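Local atomic coordinates of transcriptional regulator (Saccharomonospora viridis, PDB entry 4NEL), a protein that is the TetR-like part of a longer protein that probably binds DNA as a transcriptional repressor, with a pocket holding N,N-dimethylmethanamine in this crystal. Residues A[45-50]-A[110-115]; A[15-20]-A[93-98]; A[130-135]-A[144-149]. One frame throughout, in Å; residues are numbered along the deposited sequence.

Interaction 1 of 3, residues A[45-50]-A[110-115]; sequences SKKDIL and NPKIRD
Asp48, whose carboxylate lies near Lys112, caps the start of its helix together with Ser45. Its backbone N donates to Ser45 OG at 3.1 Å (148°). Asp48 OD2 takes weak bonds from Ser45 N and OG, so the two residues form a capping box. Asp48 OD1 lies 4.5 Å from Lys112 NZ, too far for a salt bridge. Between the helices, Lys47 and Asn110 approach from opposite directions. The extended Lys47 chain, with CG anti to the backbone N (chi1 176°), brings CE to within 3.2 Å of Asn110 OD1. That oxygen is buried and has no hydrogen-bond partner in the model. The bent Lys112 chain crosses Lys47 at about a right angle, with NZ 3.7 Å from Lys47 NZ. Deeper in, Leu50 CD2 meets Ile113 CD1 at 4.0 Å. Glu106, Val103 and Ser107 of helix 92-107 adjoin this pair. The contact joins the start of helix 46-69, which leads out of the probable DNA-binding domain, to the start of helix 111-137. Helical pieces 46-50 and 111-115 run nearly parallel, 12° apart. The chemistry implies a close-packed polar edge without a direct bond, where the two ammonium groups probably repel each other, beside a small apolar patch.

Interaction 2 of 3, residues A[15-20]-A[93-98]; sequences IARRGY and LRDEWS
Arg17 and Asp95 form a salt bridge in which the guanidinium meets the carboxylate side-on. As in TetR-family proteins, it lies at the junction of helix 2-18, from the probable DNA-binding (helix-turn-helix) domain of this fragment, and helix 92-107 of the ligand-binding domain. Arg17 NE donates to Asp95 OD1 at 3.1 Å (162°), and Arg17 NH1 donates to Asp95 OD2 at 3.0 Å. A weak third bond runs from NE to OD2. OD2 uses its syn lone pair, and both oxygens lie near the guanidinium plane. The two planes are still turned 36° apart. The bend of the Arg17 chain at chi2 (-91°) turns its exposed end back toward Asp95.

A second grip is Ser98 OG, which donates to Ala16 O at 2.6 Å on a lone pair in the carbonyl plane. A water donates to Asp95 OD1 and weakly to Ala16 O, linking the two grips. Ala16 points toward helix 92-107, and its small side chain lets the backbones come close: the CA atoms of Ala16 and Asp95 are 5.1 Å apart. Trp12 of helix 2-18 also packs on Asp95. On another side of helix 92-107, Trp97 donates to the backbone O of Gln86 and packs on Asp158, both of the ligand pocket. At the centre of the packing, Ala16 CB rests 3.6 Å from Asp95 O and 3.8 Å from Asp95 CB.

Interaction 3 of 3, residues A[130-135]-A[144-149]; sequences MTIRTG and QDADEL
The Arg133 guanidinium has the methyl of Ala146 over one face and the carboxylate of Asp147 at its edge. Ala146 CB sits 3.8 Å above the plane, over the centre of the group. Asp147 OD2 lies in the guanidinium plane and accepts from Arg133 NH2 at 3.2 Å. This salt bridge is bent, with an angle of 140° at the hydrogen. The carboxylate is not laid flat against the arginine. The two planes are 68° apart, and NH2 reaches OD2 from above the carboxylate plane. Only one nitrogen of Arg133 bonds to the acid, so the grip is single. The other oxygen, Asp147 OD1, is bonded to the hydroxyl of Tyr125, which probably helps to fix the turn of the carboxylate.

The Arg133 chain is extended from CG to NE and runs alongside Ala146, with CG 3.8 Å from Ala146 CB. Next to the salt bridge, Ile132 points at helix 146-166. Its CG2 branch is anti to the backbone N (chi1 -70° to CG1) and touches both partners: Ala146 CB at 4.0 Å and Leu149 CD2 at 3.9 Å. Ile132 and Leu149 meet at a slant. Ala146 is thus wedged between the isoleucine and the arginine.

Asp145 caps the N-terminus of helix 146-166. Its OD1 accepts from Asp147 N at 2.8 Å and from Glu148 N at 3.3 Å. This probably steadies the first turn, from which Ala146 and Asp147 reach Arg133.

The contact lies beside the connection between two consecutive, steeply crossed helices of the ligand-binding domain. Gly135 bonds through its backbone to Phe141, and Gln136 donates to Gln144 O, which ties down the connection. On another side of helix 111-137, Thr131 packs on Arg78, Leu79 and Leu82 of helix 75-86.

How the interactions relate
Interactions 1 and 2 together join the probable DNA-binding (helix-turn-helix) domain of this TetR-like fragment to the ligand-binding domain. Their centres are about 16 Å apart and their segments alternate along the chain. They touch through Tyr20, which meets Lys46, Lys47 and Leu50, and through Ile15, which packs on Ile49. Interaction 3 comes later in the chain and lies wholly within the ligand-binding domain. Its centre is about 32 Å from that of interaction 1 and about 30 Å from that of interaction 2, on the other side of the chain's centre from the latter. Helix 111-137 spans the gap, serving interactions 1 and 3. In this family such interdomain contacts probably carry the ligand signal toward DNA.

Interaction 1 of 3, residues A[45-50]-A[110-115]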
loop_
_atom_site.group_PDB
_atom_site.type_symbol
_atom_site.label_atom_id
_atom_site.label_comp_id
_atom_site.label_asym_id
_atom_site.label_seq_id
_atom_site.Cartn_x
_atom_site.Cartn_y
_atom_site.Cartn_z
ATOM N N SER A 45 -4.828 21.356 15.842
ATOM C CA SER A 45 -3.676 21.159 14.974
ATOM C C SER A 45 -4.110 20.382 13.749
ATOM O O SER A 45 -5.067 19.596 13.796
ATOM C CB SER A 45 -2.584 20.383 15.672
ATOM O OG SER A 45 -2.852 19.012 15.519
ATOM N N LYS A 46 -3.374 20.576 12.658
ATOM C CA LYS A 46 -3.680 19.932 11.402
ATOM C C LYS A 46 -3.605 18.415 11.570
ATOM O O LYS A 46 -4.392 17.656 10.995
ATOM C CB LYS A 46 -2.687 20.425 10.343
ATOM C CG LYS A 46 -3.115 20.036 8.961
ATOM C CD LYS A 46 -2.106 20.382 7.898
ATOM C CE LYS A 46 -2.601 19.745 6.627
ATOM N NZ LYS A 46 -1.692 19.929 5.484
ATOM N N LYS A 47 -2.661 17.985 12.398
ATOM C CA LYS A 47 -2.532 16.585 12.748
ATOM C C LYS A 47 -3.856 16.029 13.352
ATOM O O LYS A 47 -4.238 14.883 13.102
ATOM C CB LYS A 47 -1.371 16.409 13.728
ATOM C CG LYS A 47 -1.199 14.985 14.244
ATOM C CD LYS A 47 -0.230 14.959 15.422
ATOM C CE LYS A 47 -0.027 13.555 15.961
ATOM N NZ LYS A 47 0.907 13.585 17.119
ATOM N N ASP A 48 -4.557 16.842 14.129
ATOM C CA ASP A 48 -5.833 16.411 14.691
ATOM C C ASP A 48 -6.854 16.143 13.588
ATOM O O ASP A 48 -7.742 15.325 13.727
ATOM C CB ASP A 48 -6.368 17.407 15.723
ATOM C CG ASP A 48 -5.550 17.396 17.016
ATOM O OD1 ASP A 48 -5.313 16.317 17.603
ATOM O OD2 ASP A 48 -5.167 18.487 17.464
ATOM N N ILE A 49 -6.713 16.833 12.484
ATOM C CA ILE A 49 -7.592 16.600 11.371
ATOM C C ILE A 49 -7.247 15.224 10.762
ATOM O O ILE A 49 -8.136 14.409 10.510
ATOM C CB ILE A 49 -7.521 17.809 10.374
ATOM C CG1 ILE A 49 -8.097 19.041 11.086
ATOM C CG2 ILE A 49 -8.286 17.538 9.082
ATOM C CD1 ILE A 49 -8.008 20.324 10.299
ATOM N N LEU A 50 -5.971 14.924 10.551
ATOM C CA LEU A 50 -5.659 13.624 9.946
ATOM C C LEU A 50 -6.106 12.492 10.845
ATOM O O LEU A 50 -6.592 11.450 10.373
ATOM C CB LEU A 50 -4.190 13.497 9.643
ATOM C CG LEU A 50 -3.854 12.153 9.036
ATOM C CD1 LEU A 50 -4.624 11.969 7.731
ATOM C CD2 LEU A 50 -2.361 12.049 8.813
ATOM N N ASN A 110 4.571 8.663 12.254
ATOM C CA ASN A 110 3.874 9.074 13.465
ATOM C C ASN A 110 3.306 7.931 14.347
ATOM O O ASN A 110 2.388 7.205 13.931
ATOM C CB ASN A 110 2.736 10.028 13.070
ATOM C CG ASN A 110 2.161 10.773 14.258
ATOM O OD1 ASN A 110 0.950 10.996 14.347
ATOM N ND2 ASN A 110 3.018 11.139 15.189
ATOM N N PRO A 111 3.818 7.797 15.597
ATOM C CA PRO A 111 3.316 6.761 16.511
ATOM C C PRO A 111 1.796 6.722 16.728
ATOM O O PRO A 111 1.237 5.628 16.708
ATOM C CB PRO A 111 4.022 7.079 17.831
ATOM C CG PRO A 111 4.739 8.372 17.631
ATOM C CD PRO A 111 4.984 8.489 16.166
ATOM N N LYS A 112 1.138 7.869 16.957
ATOM C CA LYS A 112 -0.335 7.871 17.208
ATOM C C LYS A 112 -1.140 7.399 16.027
ATOM O O LYS A 112 -2.140 6.701 16.206
ATOM C CB LYS A 112 -0.910 9.236 17.634
ATOM C CG LYS A 112 -0.941 9.532 19.129
ATOM C CD LYS A 112 -1.871 10.715 19.439
ATOM C CE LYS A 112 -1.594 11.938 18.545
ATOM N NZ LYS A 112 -2.359 13.187 18.867
ATOM N N ILE A 113 -0.750 7.832 14.825
ATOM C CA ILE A 113 -1.427 7.383 13.617
ATOM C C ILE A 113 -1.250 5.865 13.529
ATOM O O ILE A 113 -2.199 5.117 13.235
ATOM C CB ILE A 113 -0.846 8.079 12.347
ATOM C CG1 ILE A 113 -1.300 9.546 12.273
ATOM C CG2 ILE A 113 -1.243 7.350 11.089
ATOM C CD1 ILE A 113 -2.793 9.757 12.083
ATOM N N ARG A 114 -0.014 5.441 13.791
ATOM C CA ARG A 114 0.395 4.028 13.705
ATOM C C ARG A 114 -0.453 3.173 14.654
ATOM O O ARG A 114 -1.053 2.179 14.240
ATOM C CB ARG A 114 1.913 3.888 14.016
ATOM C CG ARG A 114 2.524 2.505 13.802
ATOM C CD ARG A 114 4.005 2.409 14.220
ATOM N NE ARG A 114 4.852 3.421 13.568
ATOM C CZ ARG A 114 5.525 4.425 14.174
ATOM N NH1 ARG A 114 5.545 4.564 15.504
ATOM N NH2 ARG A 114 6.239 5.291 13.442
ATOM N N ASP A 115 -0.493 3.564 15.923
ATOM C CA ASP A 115 -1.305 2.845 16.958
ATOM C C ASP A 115 -2.746 2.697 16.526
ATOM O O ASP A 115 -3.318 1.607 16.542
ATOM C CB ASP A 115 -1.306 3.611 18.270
ATOM C CG ASP A 115 0.067 3.765 18.851
ATOM O OD1 ASP A 115 0.959 2.962 18.484
ATOM O OD2 ASP A 115 0.250 4.687 19.679
#

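Interaction 2 of 3, residues A[15-20]-A[93-98]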
loop_
_atom_site.group_PDB
_atom_site.type_symbol
_atom_site.label_atom_id
_atom_site.label_comp_id
_atom_site.label_asym_id
_atom_site.label_seq_id
_atom_site.Cartn_x
_atom_site.Cartn_y
_atom_site.Cartn_z
ATOM N N ILE A 15 -8.839 15.740 2.084
ATOM C CA ILE A 15 -7.696 14.872 2.281
ATOM C C ILE A 15 -7.678 13.778 1.228
ATOM O O ILE A 15 -6.663 13.496 0.576
ATOM C CB ILE A 15 -7.701 14.255 3.702
ATOM C CG1 ILE A 15 -7.363 15.363 4.692
ATOM C CG2 ILE A 15 -6.673 13.140 3.773
ATOM C CD1 ILE A 15 -7.387 14.969 6.149
ATOM N N ALA A 16 -8.817 13.147 1.092
ATOM C CA ALA A 16 -9.004 12.063 0.165
ATOM C C ALA A 16 -8.725 12.478 -1.280
ATOM O O ALA A 16 -8.031 11.743 -2.024
ATOM C CB ALA A 16 -10.420 11.493 0.299
ATOM N N ARG A 17 -9.175 13.669 -1.650
ATOM C CA ARG A 17 -9.061 14.093 -3.048
ATOM C C ARG A 17 -7.791 14.843 -3.386
ATOM O O ARG A 17 -7.281 14.721 -4.523
ATOM C CB ARG A 17 -10.227 14.981 -3.406
ATOM C CG ARG A 17 -11.596 14.400 -3.163
ATOM C CD ARG A 17 -12.189 13.659 -4.336
ATOM N NE ARG A 17 -13.421 13.018 -3.887
ATOM C CZ ARG A 17 -14.650 13.506 -4.045
ATOM N NH1 ARG A 17 -15.687 12.804 -3.594
ATOM N NH2 ARG A 17 -14.864 14.673 -4.670
ATOM N N ARG A 18 -7.295 15.653 -2.448
ATOM C CA ARG A 18 -6.097 16.479 -2.720
ATOM C C ARG A 18 -4.872 16.005 -2.029
ATOM O O ARG A 18 -3.780 16.318 -2.456
ATOM C CB ARG A 18 -6.296 17.925 -2.285
ATOM C CG ARG A 18 -7.438 18.589 -2.976
ATOM C CD ARG A 18 -7.603 20.041 -2.559
ATOM N NE ARG A 18 -8.889 20.489 -3.090
ATOM C CZ ARG A 18 -9.446 21.674 -2.870
ATOM N NH1 ARG A 18 -8.833 22.579 -2.119
ATOM N NH2 ARG A 18 -10.629 21.945 -3.420
ATOM N N GLY A 19 -5.053 15.344 -0.895
ATOM C CA GLY A 19 -3.938 14.849 -0.137
ATOM C C GLY A 19 -3.756 15.733 1.059
ATOM O O GLY A 19 -3.746 16.965 0.946
ATOM N N TYR A 20 -3.575 15.078 2.193
ATOM C CA TYR A 20 -3.416 15.712 3.487
ATOM C C TYR A 20 -2.482 16.863 3.465
ATOM O O TYR A 20 -2.849 17.973 3.817
ATOM C CB TYR A 20 -2.893 14.681 4.480
ATOM C CG TYR A 20 -2.505 15.247 5.821
ATOM C CD1 TYR A 20 -3.469 15.754 6.694
ATOM C CD2 TYR A 20 -1.208 15.238 6.245
ATOM C CE1 TYR A 20 -3.108 16.271 7.936
ATOM C CE2 TYR A 20 -0.851 15.755 7.483
ATOM C CZ TYR A 20 -1.809 16.277 8.315
ATOM O OH TYR A 20 -1.451 16.773 9.548
ATOM N N LEU A 93 -15.887 4.839 -1.353
ATOM C CA LEU A 93 -14.913 3.788 -1.114
ATOM C C LEU A 93 -13.551 4.104 -1.683
ATOM O O LEU A 93 -12.535 3.825 -1.046
ATOM C CB LEU A 93 -15.457 2.443 -1.554
ATOM C CG LEU A 93 -16.313 1.883 -0.419
ATOM C CD1 LEU A 93 -17.272 0.808 -0.893
ATOM C CD2 LEU A 93 -15.353 1.361 0.661
ATOM N N ARG A 94 -13.513 4.689 -2.870
ATOM C CA ARG A 94 -12.246 5.152 -3.439
ATOM C C ARG A 94 -11.649 6.222 -2.510
ATOM O O ARG A 94 -10.441 6.243 -2.216
ATOM C CB ARG A 94 -12.499 5.751 -4.822
ATOM C CG ARG A 94 -11.306 6.504 -5.388
ATOM C CD ARG A 94 -10.154 5.561 -5.675
ATOM N NE ARG A 94 -8.922 6.237 -6.098
ATOM C CZ ARG A 94 -8.599 6.519 -7.356
ATOM N NH1 ARG A 94 -7.441 7.115 -7.609
ATOM N NH2 ARG A 94 -9.423 6.221 -8.356
ATOM N N ASP A 95 -12.514 7.113 -2.030
ATOM C CA ASP A 95 -12.072 8.135 -1.083
ATOM C C ASP A 95 -11.500 7.492 0.212
ATOM O O ASP A 95 -10.462 7.924 0.716
ATOM C CB ASP A 95 -13.218 9.095 -0.765
ATOM C CG ASP A 95 -13.466 10.097 -1.888
ATOM O OD1 ASP A 95 -12.618 10.184 -2.829
ATOM O OD2 ASP A 95 -14.476 10.804 -1.794
ATOM N N GLU A 96 -12.169 6.490 0.750
ATOM C CA GLU A 96 -11.659 5.812 1.938
ATOM C C GLU A 96 -10.277 5.222 1.661
ATOM O O GLU A 96 -9.378 5.322 2.503
ATOM C CB GLU A 96 -12.600 4.718 2.372
ATOM C CG GLU A 96 -13.828 5.259 3.075
ATOM C CD GLU A 96 -14.851 4.187 3.361
ATOM O OE1 GLU A 96 -14.480 3.098 3.828
ATOM O OE2 GLU A 96 -16.043 4.439 3.107
ATOM N N TRP A 97 -10.099 4.607 0.495
ATOM C CA TRP A 97 -8.788 4.025 0.143
ATOM C C TRP A 97 -7.692 5.076 0.041
ATOM O O TRP A 97 -6.593 4.832 0.467
ATOM C CB TRP A 97 -8.852 3.238 -1.155
ATOM C CG TRP A 97 -9.331 1.861 -1.014
ATOM C CD1 TRP A 97 -10.618 1.444 -0.917
ATOM C CD2 TRP A 97 -8.527 0.694 -0.958
ATOM N NE1 TRP A 97 -10.672 0.105 -0.809
ATOM C CE2 TRP A 97 -9.390 -0.394 -0.812
ATOM C CE3 TRP A 97 -7.164 0.472 -0.920
ATOM C CZ2 TRP A 97 -8.938 -1.706 -0.690
ATOM C CZ3 TRP A 97 -6.715 -0.851 -0.873
ATOM C CH2 TRP A 97 -7.610 -1.915 -0.738
ATOM N N SER A 98 -7.979 6.228 -0.560
ATOM C CA SER A 98 -7.017 7.331 -0.604
ATOM C C SER A 98 -6.581 7.740 0.794
ATOM O O SER A 98 -5.415 7.997 1.023
ATOM C CB SER A 98 -7.600 8.522 -1.303
ATOM O OG SER A 98 -6.745 9.637 -1.176
HETATM O O HOH W 1 -10.208 9.953 -3.659
#

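Interaction 3 of 3, residues A[130-135]-A[144-149]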
loop_
_atom_site.group_PDB
_atom_site.type_symbol
_atom_site.label_atom_id
_atom_site.label_comp_id
_atom_site.label_asym_id
_atom_site.label_seq_id
_atom_site.Cartn_x
_atom_site.Cartn_y
_atom_site.Cartn_z
HETATM N N MSE A 130 -12.801 -14.283 11.737
HETATM C CA MSE A 130 -14.024 -14.889 12.306
HETATM C C MSE A 130 -14.941 -15.450 11.281
HETATM O O MSE A 130 -15.573 -16.483 11.505
HETATM C CB MSE A 130 -14.839 -13.854 12.996
HETATM C CG MSE A 130 -16.073 -14.531 13.638
HETATM SE SE MSE A 130 -16.349 -13.471 15.240
HETATM C CE MSE A 130 -16.100 -11.739 14.236
ATOM N N THR A 131 -15.047 -14.753 10.157
ATOM C CA THR A 131 -15.859 -15.217 9.071
ATOM C C THR A 131 -15.225 -16.512 8.579
ATOM O O THR A 131 -15.902 -17.471 8.302
ATOM C CB THR A 131 -15.894 -14.187 7.922
ATOM O OG1 THR A 131 -16.406 -12.930 8.396
ATOM C CG2 THR A 131 -16.722 -14.664 6.773
ATOM N N ILE A 132 -13.911 -16.564 8.473
ATOM C CA ILE A 132 -13.305 -17.784 8.001
ATOM C C ILE A 132 -13.578 -18.895 9.013
ATOM O O ILE A 132 -13.880 -20.015 8.646
ATOM C CB ILE A 132 -11.803 -17.605 7.663
ATOM C CG1 ILE A 132 -11.631 -16.717 6.392
ATOM C CG2 ILE A 132 -11.146 -18.968 7.447
ATOM C CD1 ILE A 132 -10.277 -16.030 6.259
ATOM N N ARG A 133 -13.472 -18.601 10.285
ATOM C CA ARG A 133 -13.775 -19.630 11.310
ATOM C C ARG A 133 -15.205 -20.094 11.274
ATOM O O ARG A 133 -15.478 -21.290 11.457
ATOM C CB ARG A 133 -13.456 -19.134 12.706
ATOM C CG ARG A 133 -11.980 -18.933 12.885
ATOM C CD ARG A 133 -11.561 -19.021 14.339
ATOM N NE ARG A 133 -10.102 -19.022 14.463
ATOM C CZ ARG A 133 -9.342 -17.934 14.446
ATOM N NH1 ARG A 133 -9.874 -16.723 14.282
ATOM N NH2 ARG A 133 -8.037 -18.067 14.561
ATOM N N THR A 134 -16.119 -19.154 11.059
ATOM C CA THR A 134 -17.545 -19.466 10.956
ATOM C C THR A 134 -17.773 -20.443 9.771
ATOM O O THR A 134 -18.471 -21.444 9.896
ATOM C CB THR A 134 -18.369 -18.154 10.808
ATOM O OG1 THR A 134 -18.104 -17.268 11.908
ATOM C CG2 THR A 134 -19.869 -18.415 10.764
ATOM N N GLY A 135 -17.125 -20.205 8.621
ATOM C CA GLY A 135 -17.294 -21.107 7.490
ATOM C C GLY A 135 -16.690 -22.493 7.677
ATOM O O GLY A 135 -17.160 -23.465 7.088
ATOM N N GLN A 144 -7.682 -24.738 7.239
ATOM C CA GLN A 144 -6.322 -24.249 7.274
ATOM C C GLN A 144 -6.322 -23.197 8.364
ATOM O O GLN A 144 -7.372 -22.863 8.894
ATOM C CB GLN A 144 -5.888 -23.705 5.917
ATOM C CG GLN A 144 -4.377 -23.569 5.779
ATOM C CD GLN A 144 -3.926 -23.667 4.325
ATOM O OE1 GLN A 144 -4.311 -24.599 3.601
ATOM N NE2 GLN A 144 -3.088 -22.720 3.897
ATOM N N ASP A 145 -5.145 -22.733 8.750
ATOM C CA ASP A 145 -5.043 -21.736 9.781
ATOM C C ASP A 145 -5.798 -20.480 9.308
ATOM O O ASP A 145 -5.533 -19.926 8.241
ATOM C CB ASP A 145 -3.563 -21.492 10.106
ATOM C CG ASP A 145 -3.363 -20.511 11.237
ATOM O OD1 ASP A 145 -4.216 -19.634 11.422
ATOM O OD2 ASP A 145 -2.336 -20.602 11.936
ATOM N N ALA A 146 -6.782 -20.073 10.098
ATOM C CA ALA A 146 -7.609 -18.910 9.780
ATOM C C ALA A 146 -6.850 -17.605 9.844
ATOM O O ALA A 146 -7.173 -16.688 9.124
ATOM C CB ALA A 146 -8.813 -18.839 10.709
ATOM N N ASP A 147 -5.889 -17.495 10.741
ATOM C CA ASP A 147 -5.085 -16.270 10.864
ATOM C C ASP A 147 -4.133 -16.129 9.682
ATOM O O ASP A 147 -3.932 -15.036 9.182
ATOM C CB ASP A 147 -4.297 -16.248 12.183
ATOM C CG ASP A 147 -5.183 -15.914 13.404
ATOM O OD1 ASP A 147 -5.860 -14.869 13.431
ATOM O OD2 ASP A 147 -5.163 -16.695 14.364
ATOM N N GLU A 148 -3.564 -17.245 9.246
ATOM C CA GLU A 148 -2.695 -17.239 8.061
ATOM C C GLU A 148 -3.502 -16.905 6.833
ATOM O O GLU A 148 -3.065 -16.187 5.972
ATOM C CB GLU A 148 -2.064 -18.607 7.803
ATOM C CG GLU A 148 -0.785 -18.891 8.577
ATOM C CD GLU A 148 -0.159 -20.241 8.216
ATOM O OE1 GLU A 148 -0.750 -20.992 7.402
ATOM O OE2 GLU A 148 0.929 -20.561 8.761
ATOM N N LEU A 149 -4.694 -17.467 6.767
ATOM C CA LEU A 149 -5.594 -17.250 5.656
ATOM C C LEU A 149 -6.069 -15.801 5.659
ATOM O O LEU A 149 -6.098 -15.166 4.615
ATOM C CB LEU A 149 -6.725 -18.221 5.789
ATOM C CG LEU A 149 -7.346 -18.906 4.601
ATOM C CD1 LEU A 149 -6.361 -19.374 3.518
ATOM C CD2 LEU A 149 -8.106 -20.093 5.203
#